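Local coordinates for transcriptional regulator, LacI family (Corynebacterium glutamicum, PDB 3H5T), which activates transcription of the inositol phosphate synthase gene in an inositol-dependent way and regulates other genes, probably for cell-wall components and mycothiol, binding a palindromic promoter motif, at residues A87-A99 with N321-L333. Sequence-based numbering, arbitrary orientation.
Sequences ASVDFLAGVAQAA and NKLKGFKAGETLL
Helices 87-98 and 321-333 meet backbone to backbone at Gly94 and Gly325, their axes 6.2 Å apart at closest approach and crossing at -38° with N-to-C directions roughly aligned. With no side chain on either glycine, the main chains touch: Gly94 CA lies 3.1 Å from Lys322 O, and Gly325 CA points its hydrogen almost straight at Phe91 O, 3.4 Å away. More CA-H...O contacts, such as Phe91 CA to Asn321 O and Phe326 CA to Gly94 O, continue along the seam. The Phe91 side chain fits as a knob among Asn321, Lys324, Gly325 and Ala328, with CE1 3.4 Å from Gly325 CA; CG anti to the backbone N (chi1 169°) brings the ring there, and it also stacks on Tyr135. The Lys324 side chain runs at about a right angle to that of Phe91, its CE 3.4 Å from Phe91 CD1, before its NZ bonds Asn321 OD1 and pairs with Asp158 in a salt bridge. The two helices pack side by side against the largely parallel sheet of one lobe of the periplasmic-binding-protein fold of LacI regulators, Phe91 and Ala328 meeting Val133, and Ala99 and Leu333 meeting Ile71. Toward the outer side, the Lys322 side chain is a knob among Asp90, Ala93, Gly94 and Gln97; a bend at its last torsion (chi4 -81°) turns NZ toward Gln97 OE1, a weak bond of 3.2 Å. Gln97 CG lies 3.4 Å from Phe326 CD1, the amide steeply inclined to the ring, while Ala98 CB sits 3.8 Å from Phe326 CD1 and touches Glu330 CG.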
loop_
_atom_site.group_PDB
_atom_site.type_symbol
_atom_site.label_atom_id
_atom_site.label_comp_id
_atom_site.label_asym_id
_atom_site.label_seq_id
_atom_site.Cartn_x
_atom_site.Cartn_y
_atom_site.Cartn_z
ATOM N N ALA A 87 2.980 -4.652 -0.674
ATOM C CA ALA A 87 1.971 -3.644 -0.991
ATOM C C ALA A 87 2.588 -2.245 -0.825
ATOM O O ALA A 87 2.349 -1.342 -1.631
ATOM C CB ALA A 87 0.768 -3.796 -0.079
ATOM N N SER A 88 3.390 -2.082 0.223
ATOM C CA SER A 88 4.043 -0.813 0.499
ATOM C C SER A 88 5.152 -0.535 -0.513
ATOM O O SER A 88 5.410 0.624 -0.863
ATOM C CB SER A 88 4.614 -0.808 1.921
ATOM O OG SER A 88 3.578 -0.848 2.888
ATOM N N VAL A 89 5.814 -1.586 -0.985
ATOM C CA VAL A 89 6.874 -1.387 -1.964
ATOM C C VAL A 89 6.263 -0.957 -3.303
ATOM O O VAL A 89 6.895 -0.254 -4.082
ATOM C CB VAL A 89 7.724 -2.670 -2.156
ATOM C CG1 VAL A 89 8.672 -2.499 -3.342
ATOM C CG2 VAL A 89 8.519 -2.964 -0.891
ATOM N N ASP A 90 5.032 -1.371 -3.573
ATOM C CA ASP A 90 4.387 -0.976 -4.810
ATOM C C ASP A 90 3.951 0.474 -4.649
ATOM O O ASP A 90 3.989 1.252 -5.601
ATOM C CB ASP A 90 3.182 -1.875 -5.104
ATOM C CG ASP A 90 3.588 -3.250 -5.625
ATOM O OD1 ASP A 90 2.721 -4.153 -5.668
ATOM O OD2 ASP A 90 4.774 -3.428 -5.996
ATOM N N PHE A 91 3.541 0.836 -3.435
ATOM C CA PHE A 91 3.130 2.205 -3.148
ATOM C C PHE A 91 4.334 3.120 -3.356
ATOM O O PHE A 91 4.268 4.074 -4.133
ATOM C CB PHE A 91 2.634 2.329 -1.706
ATOM C CG PHE A 91 2.426 3.755 -1.245
ATOM C CD1 PHE A 91 1.319 4.489 -1.669
ATOM C CD2 PHE A 91 3.316 4.347 -0.345
ATOM C CE1 PHE A 91 1.093 5.802 -1.196
ATOM C CE2 PHE A 91 3.098 5.653 0.131
ATOM C CZ PHE A 91 1.980 6.383 -0.297
ATOM N N LEU A 92 5.433 2.806 -2.668
ATOM C CA LEU A 92 6.663 3.595 -2.753
ATOM C C LEU A 92 7.220 3.706 -4.179
ATOM O O LEU A 92 7.838 4.714 -4.531
ATOM C CB LEU A 92 7.724 3.027 -1.794
ATOM C CG LEU A 92 7.345 3.185 -0.309
ATOM C CD1 LEU A 92 8.336 2.481 0.589
ATOM C CD2 LEU A 92 7.275 4.661 0.029
ATOM N N ALA A 93 7.003 2.686 -5.003
ATOM C CA ALA A 93 7.473 2.753 -6.385
ATOM C C ALA A 93 6.724 3.931 -7.001
ATOM O O ALA A 93 7.281 4.721 -7.764
ATOM C CB ALA A 93 7.135 1.458 -7.139
ATOM N N GLY A 94 5.454 4.035 -6.628
ATOM C CA GLY A 94 4.605 5.099 -7.115
ATOM C C GLY A 94 5.092 6.455 -6.670
ATOM O O GLY A 94 5.092 7.395 -7.455
ATOM N N VAL A 95 5.499 6.564 -5.408
ATOM C CA VAL A 95 6.005 7.829 -4.892
ATOM C C VAL A 95 7.367 8.119 -5.514
ATOM O O VAL A 95 7.760 9.273 -5.647
ATOM C CB VAL A 95 6.175 7.811 -3.348
ATOM C CG1 VAL A 95 6.735 9.154 -2.865
ATOM C CG2 VAL A 95 4.844 7.534 -2.678
ATOM N N ALA A 96 8.089 7.069 -5.887
ATOM C CA ALA A 96 9.399 7.234 -6.495
ATOM C C ALA A 96 9.236 7.761 -7.918
ATOM O O ALA A 96 10.083 8.493 -8.417
ATOM C CB ALA A 96 10.143 5.905 -6.509
ATOM N N GLN A 97 8.139 7.379 -8.563
ATOM C CA GLN A 97 7.853 7.810 -9.926
ATOM C C GLN A 97 7.412 9.276 -10.005
ATOM O O GLN A 97 7.692 9.964 -10.987
ATOM C CB GLN A 97 6.782 6.908 -10.520
ATOM C CG GLN A 97 6.271 7.338 -11.866
ATOM C CD GLN A 97 5.302 6.331 -12.435
ATOM O OE1 GLN A 97 4.344 5.935 -11.772
ATOM N NE2 GLN A 97 5.545 5.905 -13.668
ATOM N N ALA A 98 6.708 9.751 -8.983
ATOM C CA ALA A 98 6.261 11.140 -8.961
ATOM C C ALA A 98 7.500 11.982 -8.706
ATOM O O ALA A 98 7.808 12.900 -9.465
ATOM C CB ALA A 98 5.228 11.357 -7.852
ATOM N N ALA A 99 8.200 11.666 -7.621
ATOM C CA ALA A 99 9.428 12.358 -7.282
ATOM C C ALA A 99 10.408 11.852 -8.324
ATOM O O ALA A 99 10.614 10.653 -8.437
ATOM C CB ALA A 99 9.892 11.955 -5.898
ATOM N N ASN A 321 -1.975 0.238 -5.858
ATOM C CA ASN A 321 -1.006 0.836 -4.948
ATOM C C ASN A 321 0.075 1.701 -5.564
ATOM O O ASN A 321 0.505 2.684 -4.949
ATOM C CB ASN A 321 -0.350 -0.234 -4.074
ATOM C CG ASN A 321 -1.273 -0.725 -2.987
ATOM O OD1 ASN A 321 -1.971 0.069 -2.360
ATOM N ND2 ASN A 321 -1.278 -2.033 -2.748
ATOM N N LYS A 322 0.535 1.359 -6.761
ATOM C CA LYS A 322 1.569 2.181 -7.368
ATOM C C LYS A 322 0.963 3.528 -7.758
ATOM O O LYS A 322 1.592 4.573 -7.599
ATOM C CB LYS A 322 2.177 1.489 -8.593
ATOM C CG LYS A 322 3.324 2.257 -9.238
ATOM C CD LYS A 322 4.076 1.360 -10.192
ATOM C CE LYS A 322 5.446 1.912 -10.559
ATOM N NZ LYS A 322 5.420 2.950 -11.624
ATOM N N LEU A 323 -0.271 3.499 -8.248
ATOM C CA LEU A 323 -0.952 4.722 -8.661
ATOM C C LEU A 323 -1.221 5.581 -7.426
ATOM O O LEU A 323 -1.107 6.815 -7.477
ATOM C CB LEU A 323 -2.276 4.393 -9.370
ATOM C CG LEU A 323 -3.066 5.585 -9.925
ATOM C CD1 LEU A 323 -2.293 6.210 -11.066
ATOM C CD2 LEU A 323 -4.452 5.134 -10.407
ATOM N N LYS A 324 -1.568 4.921 -6.321
ATOM C CA LYS A 324 -1.855 5.617 -5.069
ATOM C C LYS A 324 -0.619 6.375 -4.611
ATOM O O LYS A 324 -0.711 7.485 -4.093
ATOM C CB LYS A 324 -2.277 4.624 -3.989
ATOM C CG LYS A 324 -2.657 5.286 -2.683
ATOM C CD LYS A 324 -3.058 4.269 -1.642
ATOM C CE LYS A 324 -1.894 3.358 -1.289
ATOM N NZ LYS A 324 -2.314 2.251 -0.370
ATOM N N GLY A 325 0.541 5.765 -4.818
ATOM C CA GLY A 325 1.788 6.398 -4.440
ATOM C C GLY A 325 2.153 7.516 -5.390
ATOM O O GLY A 325 2.664 8.555 -4.962
ATOM N N PHE A 326 1.902 7.309 -6.682
ATOM C CA PHE A 326 2.204 8.336 -7.671
ATOM C C PHE A 326 1.356 9.572 -7.408
ATOM O O PHE A 326 1.868 10.693 -7.411
ATOM C CB PHE A 326 1.935 7.841 -9.096
ATOM C CG PHE A 326 2.316 8.838 -10.161
ATOM C CD1 PHE A 326 3.653 9.050 -10.492
ATOM C CD2 PHE A 326 1.344 9.587 -10.812
ATOM C CE1 PHE A 326 4.015 10.000 -11.463
ATOM C CE2 PHE A 326 1.694 10.536 -11.780
ATOM C CZ PHE A 326 3.034 10.740 -12.102
ATOM N N LYS A 327 0.061 9.379 -7.182
ATOM C CA LYS A 327 -0.818 10.515 -6.908
ATOM C C LYS A 327 -0.393 11.189 -5.604
ATOM O O LYS A 327 -0.474 12.414 -5.472
ATOM C CB LYS A 327 -2.286 10.074 -6.781
ATOM C CG LYS A 327 -2.900 9.490 -8.032
ATOM C CD LYS A 327 -4.383 9.261 -7.841
ATOM C CE LYS A 327 -5.054 8.975 -9.176
ATOM N NZ LYS A 327 -4.762 10.042 -10.188
ATOM N N ALA A 328 0.054 10.382 -4.641
ATOM C CA ALA A 328 0.481 10.912 -3.351
ATOM C C ALA A 328 1.646 11.872 -3.538
ATOM O O ALA A 328 1.554 13.040 -3.174
ATOM C CB ALA A 328 0.870 9.777 -2.420
ATOM N N GLY A 329 2.734 11.374 -4.118
ATOM C CA GLY A 329 3.905 12.204 -4.359
ATOM C C GLY A 329 3.602 13.414 -5.227
ATOM O O GLY A 329 4.073 14.512 -4.940
ATOM N N GLU A 330 2.823 13.219 -6.292
ATOM C CA GLU A 330 2.449 14.324 -7.183
ATOM C C GLU A 330 1.678 15.387 -6.424
ATOM O O GLU A 330 1.946 16.582 -6.556
ATOM C CB GLU A 330 1.587 13.827 -8.346
ATOM C CG GLU A 330 2.385 13.293 -9.522
ATOM C CD GLU A 330 3.278 14.356 -10.137
ATOM O OE1 GLU A 330 4.114 14.011 -11.007
ATOM O OE2 GLU A 330 3.139 15.541 -9.747
ATOM N N THR A 331 0.714 14.945 -5.627
ATOM C CA THR A 331 -0.089 15.861 -4.843
ATOM C C THR A 331 0.834 16.661 -3.934
ATOM O O THR A 331 0.684 17.873 -3.800
ATOM C CB THR A 331 -1.112 15.097 -4.000
ATOM O OG1 THR A 331 -1.983 14.368 -4.868
ATOM C CG2 THR A 331 -1.932 16.040 -3.157
ATOM N N LEU A 332 1.800 15.980 -3.322
ATOM C CA LEU A 332 2.736 16.648 -2.424
ATOM C C LEU A 332 3.526 17.723 -3.171
ATOM O O LEU A 332 3.552 18.888 -2.752
ATOM C CB LEU A 332 3.696 15.632 -1.788
ATOM C CG LEU A 332 4.699 16.204 -0.773
ATOM C CD1 LEU A 332 3.953 16.963 0.301
ATOM C CD2 LEU A 332 5.520 15.089 -0.149
ATOM N N LEU A 333 4.152 17.337 -4.280
ATOM C CA LEU A 333 4.928 18.284 -5.074
ATOM C C LEU A 333 4.095 19.489 -5.513
ATOM O O LEU A 333 4.565 20.621 -5.427
ATOM C CB LEU A 333 5.539 17.587 -6.288
ATOM C CG LEU A 333 6.582 16.529 -5.931
ATOM C CD1 LEU A 333 7.220 15.967 -7.205
ATOM C CD2 LEU A 333 7.641 17.157 -5.033
#